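Local coordinates for SIR4-interacting protein SIF2 (Saccharomyces cerevisiae, PDB 1R5M) that is a WD40 beta-propeller protein of the SET3 corepressor complex that antagonizes telomeric silencing in yeast, at residues A[161-173]-A[176-190]. Sequence-based numbering, arbitrary orientation.
Sequences GTHIISMDVENVT and WNVISGTVMQHFELK
Ile164 pairs with Trp176 as an antiparallel hydrogen-bonded pair, and Thr173 pairs in the same way with Phe187, where strand 173-177 meets strand 182-187. Trp176 N donates to Ile164 O at 2.9 Å in an almost straight bond (179°). The Ile164 side chain crosses the Trp176 indole obliquely, with Ile164 CG1 3.7 Å from Trp176 CD1. At chi1 60°, between the backbone N and the carbonyl carbon, Ile164 CG1 is placed next to the indole. Ile164 CG2 touches Val178 CG2 at 4.0 Å, and the two side chains cross at about a right angle. Trp176 NE1 gives its hydrogen to Ser166 OG at 2.8 Å, and the oxygen sits in the plane of the indole. Ser166 OG also bonds His148 NE2, and His148 ND1 bonds Asp168 OD2. Trp, Ser, His and Asp thus form the hydrogen-bonded network characteristic of WD40 repeats, here in the blade of WD 3, joining strands 163-168 and 173-177 to the loop that holds His148. On the face with Asn177, Met184 SD meets the edge of the His163 ring, 3.3 Å from His163 CD2. His163 ND1 donates to Thr162 OG1, which also bonds Asp160. A water bridges Thr162 O and Asn177 OD1. At the other end of the blade, Asp168 OD1 accepts from Val172 N across the turn 168-171. Lys190 folds its aliphatic chain across Asn171, with Lys190 CG 3.7 Å from Asn171 CB. Its NZ reaches Val169 O through a water.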
ATOM      1  N   GLY A 161      -8.171  -8.970  13.559  1.00 15.91           N
ATOM      2  CA  GLY A 161      -7.367  -8.010  14.299  1.00 16.14           C
ATOM      3  C   GLY A 161      -6.599  -8.536  15.499  1.00 14.29           C
ATOM      4  O   GLY A 161      -6.352  -7.794  16.456  1.00 15.16           O
ATOM      5  N   THR A 162      -6.199  -9.801  15.441  1.00 14.98           N
ATOM      6  CA  THR A 162      -5.466 -10.422  16.536  1.00 16.55           C
ATOM      7  C   THR A 162      -3.995 -10.660  16.207  1.00 15.37           C
ATOM      8  O   THR A 162      -3.175 -10.834  17.107  1.00 16.92           O
ATOM      9  CB  THR A 162      -6.099 -11.771  16.929  1.00 17.40           C
ATOM     10  OG1 THR A 162      -6.145 -12.634  15.786  1.00 19.89           O
ATOM     11  CG2 THR A 162      -7.516 -11.559  17.451  1.00 19.72           C
ATOM     12  N   HIS A 163      -3.663 -10.672  14.921  1.00 13.97           N
ATOM     13  CA  HIS A 163      -2.288 -10.905  14.499  1.00 11.57           C
ATOM     14  C   HIS A 163      -1.875  -9.967  13.386  1.00 11.35           C
ATOM     15  O   HIS A 163      -2.708  -9.486  12.622  1.00 11.49           O
ATOM     16  CB  HIS A 163      -2.106 -12.331  13.968  1.00 13.29           C
ATOM     17  CG  HIS A 163      -2.385 -13.401  14.975  1.00 15.09           C
ATOM     18  ND1 HIS A 163      -3.661 -13.757  15.350  1.00 17.84           N
ATOM     19  CD2 HIS A 163      -1.548 -14.194  15.684  1.00 17.44           C
ATOM     20  CE1 HIS A 163      -3.600 -14.726  16.245  1.00 17.96           C
ATOM     21  NE2 HIS A 163      -2.329 -15.010  16.466  1.00 17.83           N
ATOM     22  N   ILE A 164      -0.577  -9.704  13.303  1.00 10.68           N
ATOM     23  CA  ILE A 164      -0.049  -8.885  12.224  1.00 10.20           C
ATOM     24  C   ILE A 164       1.225  -9.546  11.734  1.00  9.94           C
ATOM     25  O   ILE A 164       1.851 -10.335  12.450  1.00 10.34           O
ATOM     26  CB  ILE A 164       0.324  -7.432  12.646  1.00 10.13           C
ATOM     27  CG1 ILE A 164       1.401  -7.447  13.731  1.00 11.20           C
ATOM     28  CG2 ILE A 164      -0.913  -6.679  13.097  1.00 10.80           C
ATOM     29  CD1 ILE A 164       2.064  -6.085  13.939  1.00 12.33           C
ATOM     30  N   ILE A 165       1.578  -9.246  10.491  1.00  9.49           N
ATOM     31  CA  ILE A 165       2.817  -9.728   9.901  1.00 10.22           C
ATOM     32  C   ILE A 165       3.557  -8.441   9.593  1.00 10.53           C
ATOM     33  O   ILE A 165       2.972  -7.508   9.040  1.00 11.13           O
ATOM     34  CB  ILE A 165       2.604 -10.452   8.566  1.00 13.18           C
ATOM     35  CG1 ILE A 165       1.736 -11.687   8.766  1.00 17.80           C
ATOM     36  CG2 ILE A 165       3.955 -10.839   7.970  1.00 15.85           C
ATOM     37  CD1 ILE A 165       1.144 -12.186   7.479  1.00 20.92           C
ATOM     38  N   SER A 166       4.827  -8.370   9.967  1.00 10.27           N
ATOM     39  CA  SER A 166       5.616  -7.180   9.681  1.00  9.55           C
ATOM     40  C   SER A 166       6.898  -7.618   8.995  1.00  9.98           C
ATOM     41  O   SER A 166       7.439  -8.681   9.292  1.00 11.11           O
ATOM     42  CB  SER A 166       5.943  -6.410  10.968  1.00  8.55           C
ATOM     43  OG  SER A 166       6.622  -7.227  11.905  1.00  9.68           O
ATOM     44  N   MET A 167       7.366  -6.809   8.055  1.00  9.48           N
ATOM     45  CA  MET A 167       8.596  -7.132   7.346  1.00  9.59           C
ATOM     46  C   MET A 167       9.427  -5.874   7.196  1.00  9.80           C
ATOM     47  O   MET A 167       8.887  -4.790   6.972  1.00 11.14           O
ATOM     48  CB  MET A 167       8.293  -7.720   5.963  1.00 12.39           C
ATOM     49  CG  MET A 167       9.541  -8.216   5.232  1.00 13.00           C
ATOM     50  SD  MET A 167       9.162  -9.137   3.731  1.00 15.73           S
ATOM     51  CE  MET A 167       8.579  -7.806   2.732  1.00  9.73           C
ATOM     52  N   ASP A 168      10.741  -6.015   7.347  1.00 10.33           N
ATOM     53  CA  ASP A 168      11.632  -4.873   7.199  1.00 10.79           C
ATOM     54  C   ASP A 168      12.424  -4.962   5.897  1.00 12.15           C
ATOM     55  O   ASP A 168      12.284  -5.927   5.139  1.00 12.12           O
ATOM     56  CB  ASP A 168      12.578  -4.732   8.412  1.00 11.74           C
ATOM     57  CG  ASP A 168      13.479  -5.940   8.626  1.00 11.81           C
ATOM     58  OD1 ASP A 168      14.001  -6.502   7.639  1.00 11.10           O
ATOM     59  OD2 ASP A 168      13.687  -6.313   9.804  1.00 12.44           O
ATOM     60  N   VAL A 169      13.244  -3.948   5.637  1.00 12.77           N
ATOM     61  CA  VAL A 169      14.038  -3.890   4.415  1.00 15.51           C
ATOM     62  C   VAL A 169      15.013  -5.045   4.228  1.00 15.49           C
ATOM     63  O   VAL A 169      15.379  -5.370   3.097  1.00 15.27           O
ATOM     64  CB  VAL A 169      14.830  -2.566   4.317  1.00 16.79           C
ATOM     65  CG1 VAL A 169      13.877  -1.394   4.228  1.00 19.52           C
ATOM     66  CG2 VAL A 169      15.743  -2.415   5.509  1.00 21.26           C
ATOM     67  N   GLU A 170      15.441  -5.661   5.326  1.00 15.61           N
ATOM     68  CA  GLU A 170      16.371  -6.783   5.243  1.00 16.32           C
ATOM     69  C   GLU A 170      15.596  -8.088   5.098  1.00 17.36           C
ATOM     70  O   GLU A 170      16.159  -9.178   5.186  1.00 18.46           O
ATOM     71  CB  GLU A 170      17.254  -6.832   6.492  1.00 18.50           C
ATOM     72  CG  GLU A 170      18.154  -5.618   6.658  1.00 20.43           C
ATOM     73  CD  GLU A 170      19.038  -5.380   5.448  1.00 24.49           C
ATOM     74  OE1 GLU A 170      19.651  -6.352   4.960  1.00 26.23           O
ATOM     75  OE2 GLU A 170      19.128  -4.221   4.989  1.00 26.68           O
ATOM     76  N   ASN A 171      14.295  -7.950   4.870  1.00 16.30           N
ATOM     77  CA  ASN A 171      13.384  -9.073   4.703  1.00 17.72           C
ATOM     78  C   ASN A 171      13.162  -9.938   5.930  1.00 18.13           C
ATOM     79  O   ASN A 171      12.694 -11.071   5.821  1.00 22.02           O
ATOM     80  CB  ASN A 171      13.805  -9.934   3.516  1.00 18.05           C
ATOM     81  CG  ASN A 171      13.469  -9.280   2.194  1.00 20.07           C
ATOM     82  OD1 ASN A 171      12.304  -8.982   1.910  1.00 20.61           O
ATOM     83  ND2 ASN A 171      14.485  -9.046   1.378  1.00 15.31           N
ATOM     84  N   VAL A 172      13.502  -9.418   7.101  1.00 14.70           N
ATOM     85  CA  VAL A 172      13.236 -10.167   8.315  1.00 13.33           C
ATOM     86  C   VAL A 172      11.728 -10.003   8.438  1.00 11.82           C
ATOM     87  O   VAL A 172      11.220  -8.882   8.402  1.00 12.33           O
ATOM     88  CB  VAL A 172      13.931  -9.552   9.538  1.00 13.38           C
ATOM     89  CG1 VAL A 172      13.453 -10.235  10.813  1.00 13.95           C
ATOM     90  CG2 VAL A 172      15.438  -9.711   9.402  1.00 15.61           C
ATOM     91  N   THR A 173      11.018 -11.116   8.550  1.00 12.26           N
ATOM     92  CA  THR A 173       9.566 -11.087   8.638  1.00 12.44           C
ATOM     93  C   THR A 173       9.119 -11.698   9.953  1.00 12.44           C
ATOM     94  O   THR A 173       9.571 -12.777  10.332  1.00 13.11           O
ATOM     95  CB  THR A 173       8.951 -11.855   7.460  1.00 14.24           C
ATOM     96  OG1 THR A 173       9.455 -11.308   6.234  1.00 16.93           O
ATOM     97  CG2 THR A 173       7.437 -11.738   7.472  1.00 13.83           C
ATOM     98  N   TRP A 176       3.293 -11.667  14.616  1.00  9.49           N
ATOM     99  CA  TRP A 176       3.034 -11.250  15.990  1.00 10.31           C
ATOM    100  C   TRP A 176       1.627 -11.534  16.467  1.00 11.53           C
ATOM    101  O   TRP A 176       0.683 -11.542  15.682  1.00 11.19           O
ATOM    102  CB  TRP A 176       3.178  -9.733  16.161  1.00 10.26           C
ATOM    103  CG  TRP A 176       4.453  -9.091  15.747  1.00  9.63           C
ATOM    104  CD1 TRP A 176       4.813  -8.704  14.486  1.00 11.09           C
ATOM    105  CD2 TRP A 176       5.506  -8.671  16.614  1.00  9.99           C
ATOM    106  NE1 TRP A 176       6.025  -8.058  14.519  1.00 10.37           N
ATOM    107  CE2 TRP A 176       6.474  -8.024  15.815  1.00 11.10           C
ATOM    108  CE3 TRP A 176       5.723  -8.774  17.996  1.00 10.70           C
ATOM    109  CZ2 TRP A 176       7.646  -7.482  16.352  1.00 10.95           C
ATOM    110  CZ3 TRP A 176       6.889  -8.235  18.529  1.00 11.27           C
ATOM    111  CH2 TRP A 176       7.835  -7.597  17.706  1.00 11.91           C
ATOM    112  N   ASN A 177       1.501 -11.770  17.769  1.00 11.64           N
ATOM    113  CA  ASN A 177       0.185 -11.866  18.374  1.00 12.44           C
ATOM    114  C   ASN A 177       0.193 -10.392  18.785  1.00 13.03           C
ATOM    115  O   ASN A 177       0.917  -9.999  19.702  1.00 13.23           O
ATOM    116  CB  ASN A 177       0.176 -12.754  19.612  1.00 13.43           C
ATOM    117  CG  ASN A 177      -1.116 -12.628  20.389  1.00 16.12           C
ATOM    118  OD1 ASN A 177      -1.639 -11.528  20.551  1.00 14.23           O
ATOM    119  ND2 ASN A 177      -1.637 -13.751  20.877  1.00 20.97           N
ATOM    120  N   VAL A 178      -0.567  -9.568  18.073  1.00 14.52           N
ATOM    121  CA  VAL A 178      -0.573  -8.133  18.319  1.00 16.52           C
ATOM    122  C   VAL A 178      -1.140  -7.689  19.665  1.00 17.62           C
ATOM    123  O   VAL A 178      -0.776  -6.630  20.181  1.00 18.77           O
ATOM    124  CB  VAL A 178      -1.307  -7.395  17.162  1.00 18.90           C
ATOM    125  CG1 VAL A 178      -2.812  -7.459  17.360  1.00 20.13           C
ATOM    126  CG2 VAL A 178      -0.815  -5.962  17.064  1.00 21.04           C
ATOM    127  N   ILE A 179      -2.016  -8.502  20.241  1.00 17.38           N
ATOM    128  CA  ILE A 179      -2.611  -8.167  21.527  1.00 18.00           C
ATOM    129  C   ILE A 179      -1.621  -8.378  22.672  1.00 17.28           C
ATOM    130  O   ILE A 179      -1.487  -7.520  23.547  1.00 18.20           O
ATOM    131  CB  ILE A 179      -3.896  -8.992  21.765  1.00 19.41           C
ATOM    132  CG1 ILE A 179      -4.976  -8.536  20.774  1.00 20.72           C
ATOM    133  CG2 ILE A 179      -4.375  -8.832  23.203  1.00 20.88           C
ATOM    134  CD1 ILE A 179      -6.270  -9.317  20.853  1.00 22.88           C
ATOM    135  N   SER A 180      -0.920  -9.508  22.665  1.00 15.85           N
ATOM    136  CA  SER A 180       0.058  -9.785  23.712  1.00 15.29           C
ATOM    137  C   SER A 180       1.408  -9.153  23.367  1.00 15.12           C
ATOM    138  O   SER A 180       2.252  -8.953  24.242  1.00 14.75           O
ATOM    139  CB  SER A 180       0.227 -11.296  23.904  1.00 16.77           C
ATOM    140  OG  SER A 180       0.661 -11.917  22.707  1.00 16.03           O
ATOM    141  N   GLY A 181       1.604  -8.835  22.091  1.00 14.63           N
ATOM    142  CA  GLY A 181       2.854  -8.230  21.662  1.00 15.16           C
ATOM    143  C   GLY A 181       4.003  -9.217  21.687  1.00 15.24           C
ATOM    144  O   GLY A 181       5.147  -8.848  21.957  1.00 16.84           O
ATOM    145  N   THR A 182       3.699 -10.478  21.405  1.00 14.24           N
ATOM    146  CA  THR A 182       4.711 -11.522  21.404  1.00 15.12           C
ATOM    147  C   THR A 182       5.045 -12.005  19.996  1.00 13.81           C
ATOM    148  O   THR A 182       4.211 -11.962  19.089  1.00 13.04           O
ATOM    149  CB  THR A 182       4.266 -12.726  22.259  1.00 16.76           C
ATOM    150  OG1 THR A 182       3.003 -13.213  21.789  1.00 19.08           O
ATOM    151  CG2 THR A 182       4.137 -12.315  23.726  1.00 18.49           C
ATOM    152  N   VAL A 183       6.283 -12.450  19.827  1.00 13.29           N
ATOM    153  CA  VAL A 183       6.766 -12.951  18.547  1.00 13.88           C
ATOM    154  C   VAL A 183       6.397 -14.425  18.427  1.00 14.76           C
ATOM    155  O   VAL A 183       6.888 -15.256  19.189  1.00 17.03           O
ATOM    156  CB  VAL A 183       8.299 -12.811  18.446  1.00 13.22           C
ATOM    157  CG1 VAL A 183       8.796 -13.448  17.158  1.00 14.14           C
ATOM    158  CG2 VAL A 183       8.696 -11.342  18.511  1.00 14.12           C
ATOM    159  N   MET A 184       5.530 -14.751  17.475  1.00 13.30           N
ATOM    160  CA  MET A 184       5.106 -16.135  17.285  1.00 14.87           C
ATOM    161  C   MET A 184       6.018 -16.885  16.329  1.00 16.12           C
ATOM    162  O   MET A 184       6.312 -18.062  16.531  1.00 16.66           O
ATOM    163  CB  MET A 184       3.669 -16.174  16.779  1.00 15.40           C
ATOM    164  CG  MET A 184       2.675 -15.638  17.781  1.00 18.04           C
ATOM    165  SD  MET A 184       1.030 -15.630  17.097  1.00 21.53           S
ATOM    166  CE  MET A 184       0.698 -17.376  17.008  1.00 22.75           C
ATOM    167  N   GLN A 185       6.455 -16.198  15.280  1.00 15.68           N
ATOM    168  CA  GLN A 185       7.359 -16.786  14.304  1.00 15.79           C
ATOM    169  C   GLN A 185       8.226 -15.696  13.705  1.00 15.60           C
ATOM    170  O   GLN A 185       7.823 -14.535  13.645  1.00 14.09           O
ATOM    171  CB  GLN A 185       6.591 -17.479  13.173  1.00 18.07           C
ATOM    172  CG  GLN A 185       5.810 -18.716  13.578  1.00 22.91           C
ATOM    173  CD  GLN A 185       5.503 -19.604  12.387  1.00 26.54           C
ATOM    174  OE1 GLN A 185       6.412 -20.128  11.741  1.00 29.15           O
ATOM    175  NE2 GLN A 185       4.221 -19.771  12.083  1.00 27.97           N
ATOM    176  N   HIS A 186       9.421 -16.073  13.268  1.00 15.67           N
ATOM    177  CA  HIS A 186      10.337 -15.132  12.646  1.00 17.34           C
ATOM    178  C   HIS A 186      10.928 -15.809  11.418  1.00 16.77           C
ATOM    179  O   HIS A 186      11.309 -16.979  11.471  1.00 18.52           O
ATOM    180  CB  HIS A 186      11.441 -14.724  13.631  1.00 20.56           C
ATOM    181  CG  HIS A 186      12.309 -15.857  14.080  1.00 24.52           C
ATOM    182  ND1 HIS A 186      13.311 -16.386  13.294  1.00 26.14           N
ATOM    183  CD2 HIS A 186      12.325 -16.562  15.236  1.00 26.09           C
ATOM    184  CE1 HIS A 186      13.907 -17.368  13.946  1.00 27.57           C
ATOM    185  NE2 HIS A 186      13.328 -17.496  15.127  1.00 26.50           N
ATOM    186  N   PHE A 187      10.986 -15.081  10.308  1.00 14.24           N
ATOM    187  CA  PHE A 187      11.524 -15.641   9.075  1.00 15.42           C
ATOM    188  C   PHE A 187      12.635 -14.783   8.487  1.00 17.38           C
ATOM    189  O   PHE A 187      12.515 -13.560   8.407  1.00 16.23           O
ATOM    190  CB  PHE A 187      10.416 -15.801   8.027  1.00 14.42           C
ATOM    191  CG  PHE A 187       9.158 -16.434   8.553  1.00 15.88           C
ATOM    192  CD1 PHE A 187       8.149 -15.652   9.103  1.00 14.52           C
ATOM    193  CD2 PHE A 187       8.983 -17.814   8.504  1.00 16.03           C
ATOM    194  CE1 PHE A 187       6.979 -16.234   9.596  1.00 16.08           C
ATOM    195  CE2 PHE A 187       7.820 -18.406   8.994  1.00 16.49           C
ATOM    196  CZ  PHE A 187       6.817 -17.615   9.540  1.00 16.60           C
ATOM    197  N   GLU A 188      13.720 -15.440   8.086  1.00 19.25           N
ATOM    198  CA  GLU A 188      14.863 -14.781   7.461  1.00 22.85           C
ATOM    199  C   GLU A 188      15.191 -15.657   6.257  1.00 24.99           C
ATOM    200  O   GLU A 188      16.169 -16.405   6.266  1.00 26.26           O
ATOM    201  CB  GLU A 188      16.067 -14.739   8.409  1.00 24.79           C
ATOM    202  CG  GLU A 188      15.809 -14.074   9.752  1.00 28.71           C
ATOM    203  CD  GLU A 188      14.976 -14.934  10.684  1.00 32.01           C
ATOM    204  OE1 GLU A 188      15.346 -16.106  10.904  1.00 33.52           O
ATOM    205  OE2 GLU A 188      13.955 -14.435  11.201  1.00 35.44           O
ATOM    206  N   LEU A 189      14.362 -15.559   5.225  1.00 26.23           N
ATOM    207  CA  LEU A 189      14.515 -16.373   4.026  1.00 28.36           C
ATOM    208  C   LEU A 189      15.669 -16.010   3.093  1.00 30.47           C
ATOM    209  O   LEU A 189      15.959 -16.753   2.155  1.00 32.49           O
ATOM    210  CB  LEU A 189      13.197 -16.374   3.246  1.00 26.48           C
ATOM    211  CG  LEU A 189      11.960 -16.782   4.055  1.00 25.91           C
ATOM    212  CD1 LEU A 189      10.733 -16.783   3.154  1.00 23.77           C
ATOM    213  CD2 LEU A 189      12.170 -18.160   4.669  1.00 25.36           C
ATOM    214  N   LYS A 190      16.328 -14.883   3.341  1.00 32.87           N
ATOM    215  CA  LYS A 190      17.449 -14.469   2.500  1.00 35.84           C
ATOM    216  C   LYS A 190      18.678 -15.332   2.769  1.00 37.32           C
ATOM    217  O   LYS A 190      18.870 -16.373   2.137  1.00 38.93           O
ATOM    218  CB  LYS A 190      17.795 -13.000   2.750  1.00 37.08           C
ATOM    219  CG  LYS A 190      16.689 -12.026   2.378  1.00 38.81           C
ATOM    220  CD  LYS A 190      17.123 -10.583   2.589  1.00 39.56           C
ATOM    221  CE  LYS A 190      18.312 -10.224   1.709  1.00 39.80           C
ATOM    222  NZ  LYS A 190      18.753  -8.819   1.926  1.00 39.23           N
TER
HETATM  223  O   HOH W   1      -4.067 -12.083  19.417  1.00 31.71           O
HETATM  224  O   HOH W   2      17.000  -6.822   1.530  1.00 30.97           O
HETATM  225  O   HOH W   3      15.986 -12.532   5.415  1.00 35.00           O
HETATM  226  O   HOH W   4      12.168 -13.506   5.273  1.00 26.46           O